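Local atomic coordinates of leucine aminopeptidase (PDB entry 7D1B), a protein that probably works as a zinc-dependent glutaminyl cyclase of the M28 peptidase family, turning N-terminal glutamine of peptides into pyroglutamate. Residues 108-113 against 187-192; 156-161 against 234-239; 213-216 against 221-224; 256-261 against 331-336. All coordinates share one frame; numbering follows the deposited sequence.

Interaction 1: 108-113 against 187-192; sequences VDMTNL and EEYILD. With ZN (zinc ion), chain B.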
loop_
_atom_site.group_PDB
_atom_site.type_symbol
_atom_site.label_atom_id
_atom_site.label_comp_id
_atom_site.label_asym_id
_atom_site.label_seq_id
_atom_site.Cartn_x
_atom_site.Cartn_y
_atom_site.Cartn_z
ATOM N N VAL A 108 14.946 -12.295 11.285
ATOM C CA VAL A 108 14.797 -11.825 9.919
ATOM C C VAL A 108 14.972 -10.320 9.914
ATOM O O VAL A 108 14.370 -9.612 10.738
ATOM C CB VAL A 108 13.467 -12.281 9.285
ATOM C CG1 VAL A 108 12.251 -11.877 10.086
ATOM C CG2 VAL A 108 13.368 -11.831 7.834
ATOM N N ASP A 109 15.821 -9.846 9.003
ATOM C CA ASP A 109 15.983 -8.418 8.772
ATOM C C ASP A 109 14.796 -7.884 7.987
ATOM O O ASP A 109 14.419 -8.462 6.964
ATOM C CB ASP A 109 17.245 -8.181 7.945
ATOM C CG ASP A 109 18.506 -8.389 8.732
ATOM O OD1 ASP A 109 18.550 -7.968 9.902
ATOM O OD2 ASP A 109 19.454 -8.961 8.166
ATOM N N MET A 110 14.210 -6.797 8.476
ATOM C CA MET A 110 13.098 -6.113 7.842
ATOM C C MET A 110 13.506 -4.671 7.591
ATOM O O MET A 110 14.261 -4.072 8.376
ATOM C CB MET A 110 11.880 -6.123 8.765
ATOM C CG MET A 110 11.419 -7.498 9.104
ATOM S SD MET A 110 10.355 -8.056 7.764
ATOM C CE MET A 110 9.701 -9.602 8.438
ATOM N N THR A 111 12.963 -4.097 6.518
ATOM C CA THR A 111 13.210 -2.686 6.209
ATOM C C THR A 111 11.937 -2.063 5.660
ATOM O O THR A 111 11.480 -2.451 4.579
ATOM C CB THR A 111 14.338 -2.516 5.177
ATOM O OG1 THR A 111 15.499 -3.233 5.602
ATOM C CG2 THR A 111 14.707 -1.035 5.018
ATOM N N ASN A 112 11.368 -1.086 6.371
ATOM C CA ASN A 112 10.355 -0.251 5.737
ATOM C C ASN A 112 11.065 0.835 4.936
ATOM O O ASN A 112 12.134 1.309 5.316
ATOM C CB ASN A 112 9.475 0.449 6.772
ATOM C CG ASN A 112 8.653 -0.502 7.626
ATOM O OD1 ASN A 112 8.251 -1.592 7.185
ATOM N ND2 ASN A 112 8.366 -0.068 8.851
ATOM N N LEU A 113 10.478 1.221 3.813
ATOM C CA LEU A 113 11.029 2.303 2.999
ATOM C C LEU A 113 10.065 3.480 3.019
ATOM O O LEU A 113 8.854 3.303 2.885
ATOM C CB LEU A 113 11.224 1.841 1.557
ATOM C CG LEU A 113 12.283 2.396 0.607
ATOM C CD1 LEU A 113 13.667 2.239 1.210
ATOM C CD2 LEU A 113 12.235 1.711 -0.754
ATOM N N GLU A 187 4.567 -7.686 6.006
ATOM C CA GLU A 187 3.130 -7.799 6.222
ATOM C C GLU A 187 2.708 -9.256 6.319
ATOM O O GLU A 187 1.853 -9.601 7.136
ATOM C CB GLU A 187 2.330 -7.108 5.124
ATOM C CG GLU A 187 0.837 -7.067 5.447
ATOM C CD GLU A 187 0.012 -7.866 4.521
ATOM O OE1 GLU A 187 0.409 -8.072 3.358
ATOM O OE2 GLU A 187 -1.060 -8.298 4.977
ATOM N N GLU A 188 3.268 -10.118 5.473
ATOM C CA GLU A 188 2.815 -11.501 5.419
ATOM C C GLU A 188 3.982 -12.432 5.091
ATOM O O GLU A 188 3.967 -13.204 4.121
ATOM C CB GLU A 188 1.587 -11.671 4.526
ATOM C CG GLU A 188 1.739 -11.235 3.095
ATOM C CD GLU A 188 0.439 -11.456 2.335
ATOM O OE1 GLU A 188 -0.469 -12.167 2.870
ATOM O OE2 GLU A 188 0.277 -10.909 1.211
ATOM N N TYR A 189 4.978 -12.404 5.978
ATOM C CA TYR A 189 6.109 -13.324 5.945
ATOM C C TYR A 189 5.667 -14.648 6.567
ATOM O O TYR A 189 6.125 -15.064 7.636
ATOM C CB TYR A 189 7.278 -12.677 6.679
ATOM C CG TYR A 189 8.535 -13.506 6.752
ATOM C CD1 TYR A 189 9.167 -13.953 5.603
ATOM C CD2 TYR A 189 9.100 -13.828 7.980
ATOM C CE1 TYR A 189 10.327 -14.721 5.673
ATOM C CE2 TYR A 189 10.264 -14.581 8.062
ATOM C CZ TYR A 189 10.880 -15.021 6.895
ATOM O OH TYR A 189 12.042 -15.762 6.925
ATOM N N ILE A 190 4.719 -15.299 5.899
ATOM C CA ILE A 190 4.008 -16.438 6.474
ATOM C C ILE A 190 4.669 -17.719 5.982
ATOM O O ILE A 190 4.445 -18.163 4.847
ATOM C CB ILE A 190 2.515 -16.410 6.144
ATOM C CG1 ILE A 190 1.882 -15.072 6.541
ATOM C CG2 ILE A 190 1.809 -17.606 6.811
ATOM C CD1 ILE A 190 2.100 -14.626 7.997
ATOM N N LEU A 191 5.487 -18.324 6.844
ATOM C CA LEU A 191 6.102 -19.605 6.534
ATOM C C LEU A 191 5.225 -20.758 6.981
ATOM O O LEU A 191 5.194 -21.801 6.320
ATOM C CB LEU A 191 7.498 -19.677 7.172
ATOM C CG LEU A 191 8.471 -18.604 6.650
ATOM C CD1 LEU A 191 9.729 -18.512 7.512
ATOM C CD2 LEU A 191 8.841 -18.857 5.189
ATOM N N ASP A 192 4.523 -20.580 8.087
ATOM C CA ASP A 192 3.577 -21.556 8.613
ATOM C C ASP A 192 2.211 -20.893 8.600
ATOM O O ASP A 192 1.972 -19.965 9.394
ATOM C CB ASP A 192 3.981 -21.909 10.042
ATOM C CG ASP A 192 2.911 -22.674 10.782
ATOM O OD1 ASP A 192 2.025 -23.268 10.123
ATOM O OD2 ASP A 192 2.971 -22.709 12.041
HETATM ZN ZN ZN B . -1.498 -11.264 0.484
HETATM O O HOH W 1 -3.224 -10.285 1.193
#

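Interaction 2: 156-161 against 234-239; sequences GTAGAA and LFAHDG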
loop_
_atom_site.group_PDB
_atom_site.type_symbol
_atom_site.label_atom_id
_atom_site.label_comp_id
_atom_site.label_asym_id
_atom_site.label_seq_id
_atom_site.Cartn_x
_atom_site.Cartn_y
_atom_site.Cartn_z
ATOM N N GLY A 156 0.479 -5.974 -2.609
ATOM C CA GLY A 156 1.689 -5.219 -2.320
ATOM C C GLY A 156 2.342 -4.662 -3.568
ATOM O O GLY A 156 2.531 -3.449 -3.686
ATOM N N THR A 157 2.648 -5.538 -4.530
ATOM C CA THR A 157 3.432 -5.137 -5.692
ATOM C C THR A 157 2.759 -3.978 -6.408
ATOM O O THR A 157 3.414 -2.998 -6.776
ATOM C CB THR A 157 3.602 -6.320 -6.646
ATOM O OG1 THR A 157 4.001 -7.475 -5.902
ATOM C CG2 THR A 157 4.658 -5.998 -7.676
ATOM N N ALA A 158 1.447 -4.086 -6.650
ATOM C CA ALA A 158 0.773 -3.044 -7.420
ATOM C C ALA A 158 0.773 -1.710 -6.692
ATOM O O ALA A 158 0.795 -0.662 -7.348
ATOM C CB ALA A 158 -0.650 -3.468 -7.772
ATOM N N GLY A 159 0.740 -1.713 -5.355
ATOM C CA GLY A 159 0.840 -0.463 -4.622
ATOM C C GLY A 159 2.203 0.176 -4.799
ATOM O O GLY A 159 2.314 1.385 -5.021
ATOM N N ALA A 160 3.271 -0.629 -4.677
ATOM C CA ALA A 160 4.606 -0.109 -4.942
ATOM C C ALA A 160 4.708 0.445 -6.357
ATOM O O ALA A 160 5.300 1.512 -6.582
ATOM C CB ALA A 160 5.652 -1.193 -4.693
ATOM N N ALA A 161 4.143 -0.278 -7.330
ATOM C CA ALA A 161 4.184 0.165 -8.718
ATOM C C ALA A 161 3.402 1.456 -8.925
ATOM O O ALA A 161 3.836 2.336 -9.678
ATOM C CB ALA A 161 3.669 -0.937 -9.630
ATOM N N LEU A 234 -4.719 -5.049 -2.943
ATOM C CA LEU A 234 -5.680 -5.799 -3.754
ATOM C C LEU A 234 -6.659 -4.859 -4.456
ATOM O O LEU A 234 -7.881 -5.025 -4.375
ATOM C CB LEU A 234 -6.430 -6.859 -2.945
ATOM C CG LEU A 234 -5.619 -7.752 -2.026
ATOM C CD1 LEU A 234 -6.569 -8.661 -1.260
ATOM C CD2 LEU A 234 -4.620 -8.569 -2.781
ATOM N N PHE A 235 -6.110 -3.876 -5.182
ATOM C CA PHE A 235 -6.905 -2.753 -5.661
ATOM C C PHE A 235 -6.814 -2.532 -7.157
ATOM O O PHE A 235 -7.525 -1.663 -7.660
ATOM C CB PHE A 235 -6.452 -1.443 -4.978
ATOM C CG PHE A 235 -5.111 -0.979 -5.443
ATOM C CD1 PHE A 235 -3.953 -1.453 -4.852
ATOM C CD2 PHE A 235 -4.990 -0.083 -6.502
ATOM C CE1 PHE A 235 -2.700 -1.090 -5.329
ATOM C CE2 PHE A 235 -3.739 0.294 -6.980
ATOM C CZ PHE A 235 -2.594 -0.203 -6.380
ATOM N N ALA A 236 -5.937 -3.242 -7.871
ATOM C CA ALA A 236 -5.529 -2.825 -9.202
ATOM C C ALA A 236 -6.074 -3.707 -10.311
ATOM O O ALA A 236 -5.734 -3.487 -11.477
ATOM C CB ALA A 236 -4.003 -2.750 -9.282
ATOM N N HIS A 237 -6.899 -4.693 -9.977
ATOM C CA HIS A 237 -7.453 -5.593 -10.982
ATOM C C HIS A 237 -8.594 -4.936 -11.759
ATOM O O HIS A 237 -9.231 -3.967 -11.321
ATOM C CB HIS A 237 -7.912 -6.901 -10.331
ATOM C CG HIS A 237 -8.762 -6.713 -9.121
ATOM N ND1 HIS A 237 -8.262 -6.210 -7.936
ATOM C CD2 HIS A 237 -10.070 -6.989 -8.900
ATOM C CE1 HIS A 237 -9.231 -6.192 -7.036
ATOM N NE2 HIS A 237 -10.337 -6.658 -7.594
ATOM N N ASP A 238 -8.855 -5.501 -12.933
ATOM C CA ASP A 238 -9.887 -5.005 -13.838
ATOM C C ASP A 238 -11.261 -5.166 -13.197
ATOM O O ASP A 238 -11.649 -6.272 -12.822
ATOM C CB ASP A 238 -9.790 -5.846 -15.114
ATOM C CG ASP A 238 -10.664 -5.339 -16.232
ATOM O OD1 ASP A 238 -11.086 -4.168 -16.218
ATOM O OD2 ASP A 238 -10.898 -6.132 -17.170
ATOM N N GLY A 239 -12.017 -4.077 -13.093
ATOM C CA GLY A 239 -13.348 -4.185 -12.530
ATOM C C GLY A 239 -13.367 -4.310 -11.026
ATOM O O GLY A 239 -14.378 -4.745 -10.463
#

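Interaction 3: 213-216 against 221-224; sequences NGYT and GLPY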
loop_
_atom_site.group_PDB
_atom_site.type_symbol
_atom_site.label_atom_id
_atom_site.label_comp_id
_atom_site.label_asym_id
_atom_site.label_seq_id
_atom_site.Cartn_x
_atom_site.Cartn_y
_atom_site.Cartn_z
ATOM N N ASN A 213 4.527 2.150 15.882
ATOM C CA ASN A 213 5.152 2.289 17.191
ATOM C C ASN A 213 6.218 3.370 17.182
ATOM O O ASN A 213 6.358 4.118 18.161
ATOM C CB ASN A 213 5.773 0.966 17.626
ATOM C CG ASN A 213 4.746 -0.031 18.046
ATOM O OD1 ASN A 213 3.628 0.333 18.408
ATOM N ND2 ASN A 213 5.111 -1.301 18.007
ATOM N N GLY A 214 6.997 3.457 16.097
ATOM C CA GLY A 214 8.018 4.488 16.018
ATOM C C GLY A 214 7.416 5.876 16.022
ATOM O O GLY A 214 7.932 6.799 16.669
ATOM N N TYR A 215 6.293 6.036 15.326
ATOM C CA TYR A 215 5.598 7.315 15.329
ATOM C C TYR A 215 5.085 7.644 16.725
ATOM O O TYR A 215 5.256 8.765 17.213
ATOM C CB TYR A 215 4.448 7.293 14.321
ATOM C CG TYR A 215 3.646 8.570 14.302
ATOM C CD1 TYR A 215 4.204 9.760 13.828
ATOM C CD2 TYR A 215 2.333 8.589 14.746
ATOM C CE1 TYR A 215 3.471 10.935 13.808
ATOM C CE2 TYR A 215 1.581 9.758 14.719
ATOM C CZ TYR A 215 2.161 10.924 14.253
ATOM O OH TYR A 215 1.424 12.087 14.185
ATOM N N THR A 216 4.447 6.675 17.383
ATOM C CA THR A 216 3.967 6.913 18.744
ATOM C C THR A 216 5.098 7.349 19.673
ATOM O O THR A 216 4.941 8.291 20.463
ATOM C CB THR A 216 3.271 5.658 19.272
ATOM O OG1 THR A 216 2.123 5.408 18.455
ATOM C CG2 THR A 216 2.833 5.831 20.724
ATOM N N GLY A 221 8.091 14.869 19.924
ATOM C CA GLY A 221 9.238 15.610 19.451
ATOM C C GLY A 221 9.260 15.915 17.972
ATOM O O GLY A 221 10.224 16.525 17.496
ATOM N N LEU A 222 8.221 15.513 17.216
ATOM C CA LEU A 222 8.196 15.761 15.782
ATOM C C LEU A 222 7.596 17.127 15.477
ATOM O O LEU A 222 6.696 17.593 16.182
ATOM C CB LEU A 222 7.350 14.707 15.086
ATOM C CG LEU A 222 7.920 13.294 15.129
ATOM C CD1 LEU A 222 6.934 12.318 14.510
ATOM C CD2 LEU A 222 9.242 13.248 14.392
ATOM N N PRO A 223 8.074 17.780 14.419
ATOM C CA PRO A 223 7.502 19.066 13.994
ATOM C C PRO A 223 6.287 18.928 13.086
ATOM O O PRO A 223 5.824 19.930 12.535
ATOM C CB PRO A 223 8.670 19.683 13.214
ATOM C CG PRO A 223 9.309 18.489 12.559
ATOM C CD PRO A 223 9.221 17.379 13.586
ATOM N N TYR A 224 5.775 17.718 12.901
ATOM C CA TYR A 224 4.596 17.478 12.087
ATOM C C TYR A 224 3.752 16.421 12.787
ATOM O O TYR A 224 4.210 15.741 13.711
ATOM C CB TYR A 224 4.965 16.990 10.672
ATOM C CG TYR A 224 5.706 15.665 10.682
ATOM C CD1 TYR A 224 5.020 14.449 10.707
ATOM C CD2 TYR A 224 7.101 15.630 10.691
ATOM C CE1 TYR A 224 5.712 13.246 10.749
ATOM C CE2 TYR A 224 7.789 14.437 10.733
ATOM C CZ TYR A 224 7.092 13.254 10.750
ATOM O OH TYR A 224 7.790 12.070 10.789
#

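Interaction 4: 256-261 against 331-336; sequences VAELWR and LGWIQI. With GOL (glycerol), chain H.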
loop_
_atom_site.group_PDB
_atom_site.type_symbol
_atom_site.label_atom_id
_atom_site.label_comp_id
_atom_site.label_asym_id
_atom_site.label_seq_id
_atom_site.Cartn_x
_atom_site.Cartn_y
_atom_site.Cartn_z
ATOM N N VAL A 256 -12.671 8.415 4.631
ATOM C CA VAL A 256 -13.496 7.672 3.686
ATOM C C VAL A 256 -14.357 8.633 2.873
ATOM O O VAL A 256 -14.434 8.545 1.638
ATOM C CB VAL A 256 -14.358 6.619 4.408
ATOM C CG1 VAL A 256 -15.291 5.943 3.412
ATOM C CG2 VAL A 256 -13.497 5.568 5.098
ATOM N N ALA A 257 -15.041 9.564 3.557
ATOM C CA ALA A 257 -15.912 10.491 2.833
ATOM C C ALA A 257 -15.136 11.284 1.786
ATOM O O ALA A 257 -15.597 11.437 0.650
ATOM C CB ALA A 257 -16.613 11.437 3.811
ATOM N N GLU A 258 -13.970 11.827 2.148
ATOM C CA GLU A 258 -13.184 12.607 1.187
ATOM C C GLU A 258 -12.746 11.760 0.009
ATOM O O GLU A 258 -12.830 12.198 -1.141
ATOM C CB GLU A 258 -11.957 13.219 1.858
ATOM C CG GLU A 258 -12.302 14.388 2.746
ATOM C CD GLU A 258 -11.099 15.093 3.329
ATOM O OE1 GLU A 258 -9.963 14.586 3.191
ATOM O OE2 GLU A 258 -11.290 16.181 3.925
ATOM N N LEU A 259 -12.246 10.546 0.278
ATOM C CA LEU A 259 -11.721 9.720 -0.802
ATOM C C LEU A 259 -12.825 9.319 -1.767
ATOM O O LEU A 259 -12.649 9.384 -2.990
ATOM C CB LEU A 259 -11.077 8.481 -0.219
ATOM C CG LEU A 259 -9.707 8.532 0.373
ATOM C CD1 LEU A 259 -9.465 7.162 0.970
ATOM C CD2 LEU A 259 -8.650 8.841 -0.695
ATOM N N TRP A 260 -13.955 8.875 -1.231
ATOM C CA TRP A 260 -15.049 8.469 -2.102
ATOM C C TRP A 260 -15.687 9.675 -2.795
ATOM O O TRP A 260 -16.147 9.557 -3.938
ATOM C CB TRP A 260 -16.078 7.624 -1.333
ATOM C CG TRP A 260 -15.816 6.128 -1.357
ATOM C CD1 TRP A 260 -16.603 5.192 -1.971
ATOM C CD2 TRP A 260 -14.727 5.397 -0.747
ATOM N NE1 TRP A 260 -16.073 3.933 -1.792
ATOM C CE2 TRP A 260 -14.930 4.029 -1.044
ATOM C CE3 TRP A 260 -13.623 5.756 0.039
ATOM C CZ2 TRP A 260 -14.062 3.023 -0.597
ATOM C CZ3 TRP A 260 -12.756 4.756 0.468
ATOM C CH2 TRP A 260 -12.980 3.401 0.150
ATOM N N ARG A 261 -15.676 10.857 -2.159
ATOM C CA ARG A 261 -16.130 12.070 -2.833
ATOM C C ARG A 261 -15.226 12.382 -4.021
ATOM O O ARG A 261 -15.703 12.654 -5.136
ATOM C CB ARG A 261 -16.159 13.228 -1.822
ATOM C CG ARG A 261 -16.757 14.515 -2.370
ATOM C CD ARG A 261 -16.738 15.639 -1.342
ATOM N NE ARG A 261 -17.511 15.244 -0.158
ATOM C CZ ARG A 261 -17.040 15.147 1.090
ATOM N NH1 ARG A 261 -15.797 15.503 1.381
ATOM N NH2 ARG A 261 -17.838 14.693 2.052
ATOM N N LEU A 331 -4.245 11.553 -5.615
ATOM C CA LEU A 331 -3.753 12.910 -5.850
ATOM C C LEU A 331 -4.832 13.947 -5.560
ATOM O O LEU A 331 -4.527 15.044 -5.064
ATOM C CB LEU A 331 -3.235 13.052 -7.277
ATOM C CG LEU A 331 -1.965 12.262 -7.580
ATOM C CD1 LEU A 331 -1.584 12.466 -9.034
ATOM C CD2 LEU A 331 -0.829 12.673 -6.643
ATOM N N GLY A 332 -6.102 13.625 -5.836
ATOM C CA GLY A 332 -7.158 14.575 -5.504
ATOM C C GLY A 332 -7.308 14.753 -4.008
ATOM O O GLY A 332 -7.434 15.876 -3.512
ATOM N N TRP A 333 -7.269 13.643 -3.272
ATOM C CA TRP A 333 -7.290 13.673 -1.813
ATOM C C TRP A 333 -6.172 14.558 -1.269
ATOM O O TRP A 333 -6.395 15.399 -0.387
ATOM C CB TRP A 333 -7.171 12.230 -1.310
ATOM C CG TRP A 333 -6.975 12.072 0.174
ATOM C CD1 TRP A 333 -7.791 12.522 1.178
ATOM C CD2 TRP A 333 -5.903 11.368 0.811
ATOM N NE1 TRP A 333 -7.279 12.153 2.407
ATOM C CE2 TRP A 333 -6.122 11.439 2.205
ATOM C CE3 TRP A 333 -4.758 10.704 0.333
ATOM C CZ2 TRP A 333 -5.261 10.835 3.128
ATOM C CZ3 TRP A 333 -3.898 10.107 1.252
ATOM C CH2 TRP A 333 -4.151 10.183 2.637
ATOM N N ILE A 334 -4.965 14.400 -1.810
ATOM C CA ILE A 334 -3.838 15.231 -1.388
ATOM C C ILE A 334 -4.130 16.709 -1.643
ATOM O O ILE A 334 -3.929 17.559 -0.767
ATOM C CB ILE A 334 -2.550 14.764 -2.082
ATOM C CG1 ILE A 334 -2.105 13.429 -1.494
ATOM C CG2 ILE A 334 -1.445 15.810 -1.975
ATOM C CD1 ILE A 334 -1.178 12.618 -2.427
ATOM N N GLN A 335 -4.597 17.034 -2.851
ATOM C CA GLN A 335 -4.749 18.427 -3.246
ATOM C C GLN A 335 -5.851 19.134 -2.477
ATOM O O GLN A 335 -5.768 20.351 -2.303
ATOM C CB GLN A 335 -5.058 18.518 -4.733
ATOM C CG GLN A 335 -3.890 18.196 -5.635
ATOM C CD GLN A 335 -4.375 18.018 -7.048
ATOM O OE1 GLN A 335 -4.575 18.992 -7.783
ATOM N NE2 GLN A 335 -4.645 16.773 -7.423
ATOM N N ILE A 336 -6.900 18.425 -2.047
ATOM C CA ILE A 336 -8.017 19.106 -1.386
ATOM C C ILE A 336 -7.738 19.431 0.073
ATOM O O ILE A 336 -8.522 20.157 0.693
ATOM C CB ILE A 336 -9.370 18.387 -1.551
ATOM C CG1 ILE A 336 -9.374 17.059 -0.781
ATOM C CG2 ILE A 336 -9.732 18.222 -3.024
ATOM C CD1 ILE A 336 -10.718 16.361 -0.809
HETATM C C1 GOL H . -7.630 13.583 5.846
HETATM O O1 GOL H . -8.555 13.028 4.905
HETATM C C2 GOL H . -8.394 13.890 7.184
HETATM O O2 GOL H . -9.432 14.799 7.025
HETATM C C3 GOL H . -8.899 12.561 7.763
HETATM O O3 GOL H . -9.658 12.860 8.916
#

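Interaction 1: 108-113 against 187-192
Tyr189, the residue that Val108 and Met110 touch across this contact, directly follows Glu188, whose OE2 binds the zinc ion at 2.0 Å. The other oxygen of that carboxylate, OE1, stands 2.8 Å from the zinc and is held in a salt bridge with Arg134, so the group is fixed in rotation. Water 1 lies 2.1 Å from the zinc; Asp155 and His309 supply its remaining ligands. The chain turns sharply just beyond Glu188: Tyr189 is the centre of an inverse gamma turn (phi -80°, psi 65°), in which Ile190 N makes a weak 2.8 Å bond to Glu188 O. Across the turn the two side chains diverge, the Glu188 carboxylate to the metal and the Tyr189 ring to the strand. Tyr189 has its CG opposite the backbone N (chi1 179°), which places the ring beside Val108. The two side chains run past each other in opposite directions; Val108 CG1 is 3.9 Å from Tyr189 CE2, and Val108 CG2 4.2 Å from Tyr189 CZ. Met110 adds a looser touch at the root of the ring, its CE 4.3 Å from Tyr189 CB. Val108 and Met110 each have a second deposited conformer, so these distances describe one state. No hydrogen bond joins the two segments directly. Strand 108-117 runs antiparallel between strands 91-99 and 178-184; Val108 and Met110 also pack on Val99 and Phe97 of the former, and Met110 reaches Phe206 of helix 206-218, which follows the loop carrying Tyr189.

Interaction 2: 156-161 against 234-239
Ala158 and Ala236 meet methyl to methyl, CB to CB at 3.7 Å, in the tightly packed part of a wholly buried contact. Beside them the rim of the Phe235 ring is set against the helix backbone: Phe235 CE1 is 3.5 Å from Gly159 N, and Phe235 CZ is 3.6 Å from Ala158 O, both backbone atoms lying near the ring plane. Phe235 CG sits between its own backbone N and carbonyl carbon (chi1 71°), which brings the ring back over the next residue, so that Ala236 CB rests 3.8 Å above one face of the Phe235 ring, toward its rim. The ring also touches Val326 of helix 320-336. In the alpha/beta fold this joins helix 153-167, which carries the zinc ligand Asp155 in its first turn, to the loop leaving strand 225-232, and Asn154 at the start of that helix bonds Ala236 N. With an alanine in place of Phe235, the backbone of Ala158 and Gly159 would probably lose the ring edge set against it, opening a gap toward Val326. The far end of the loop is loose by comparison: Asp238 and Gly239 are solvent-exposed, and Gly239 N bonds a glycerol probably from the crystallisation liquor.

Interaction 3: 213-216 against 221-224
Tyr215 and Leu222 are the nearest backbone neighbours here, yet their CA atoms are 8.8 Å apart, so the two segments meet through side chains alone. Residues 213-216 form part of a regular helix, whereas 221-224 belong to the irregular chain that follows it, extended at Leu222 (phi -87°, psi 147°). The Tyr215 side chain spans the distance: a trans chi1 (178°) swings its ring out from the helix. Leu222 meets that ring obliquely with a single methyl, CD1, which is 3.8 Å from both Tyr215 CD1 and Tyr215 CE1. The contact spans the turn from helix 206-218 into strand 225-232, the second half of a beta-alpha-beta crossover that starts from the parallel strand 178-184 and passes over strand 123-130. Tyr224 CE1 comes to 4.4 Å from Tyr215 CE1, an oblique and looser approach of two rings. Both rings also meet Tyr226 at the start of the strand, Tyr224 in an edge-to-face arrangement, and the hydroxyl of Tyr215 hydrogen-bonds Tyr226 N, which holds the far end of that ring. Tyr224 OH makes a weak hydrogen bond to a glycerol, and Pro223 helps line the pocket of a bound polyether; both molecules probably come from the crystallisation liquor.

Interaction 4: 256-261 against 331-336
The indole of Trp333 takes Leu259 on one face and oxygen atoms at its edge. Leu259 CD2 lies 4.1 Å from the centroid of the Trp333 five-membered ring, a CH-pi contact, and is nearest to Trp333 CG at 3.7 Å; Leu259 has a second deposited conformer, so this holds for one state. At the edge, Trp333 NE1 donates to glycerol O1 at 2.9 Å in a nearly straight bond (172°), and that O1 in turn donates to Glu258 OE1 at 2.7 Å, so this glycerol, probably from the crystallisation liquor, bridges the two helices in the crystal. Glu258 OE1 also stands 3.6 Å from Trp333 CD1, near the ring plane, and accepts a bond from Gln337. Helices 253-266 and 320-336 cross here at 120° with their local axes 9.3 Å apart, packed over the sheet of the alpha/beta fold: Leu259 and Trp333 both touch Val230 of strand 225-232. With chi1 at 172° the indole reaches across to the other helix. A leucine in place of Trp333 would probably leave Leu259 without the flat surface it rests on and glycerol O1 without its indole donor, breaking the bridge. Ile336 widens the contact, its CD1 4.3 Å from Glu258 CB. One turn back, Leu331 O is gripped by Gln335 N and, on the opposite face of its carbonyl plane, by Gln335 NE2 at 2.9 Å.

How the interactions relate
Interactions 1 and 2 are the buried pair and adjoin the metal site: the first contains zinc ligand Glu188, the second begins just after Asp155. Their segments alternate along the chain, and their nearest atoms are about 6 Å apart. Interactions 3 and 4 are partly buried and lie away from the zinc; 3 is nested within the loop closed by 2. Strand 225-232 relates three of them: 221-224 of interaction 3 leads into it, 234-239 of interaction 2 leaves it, and interaction 4 packs on its Val230. An aromatic ring carries each contact, but only interaction 4 joins two helices and adds a polar bridge, through glycerol; none has a direct hydrogen bond between its segments.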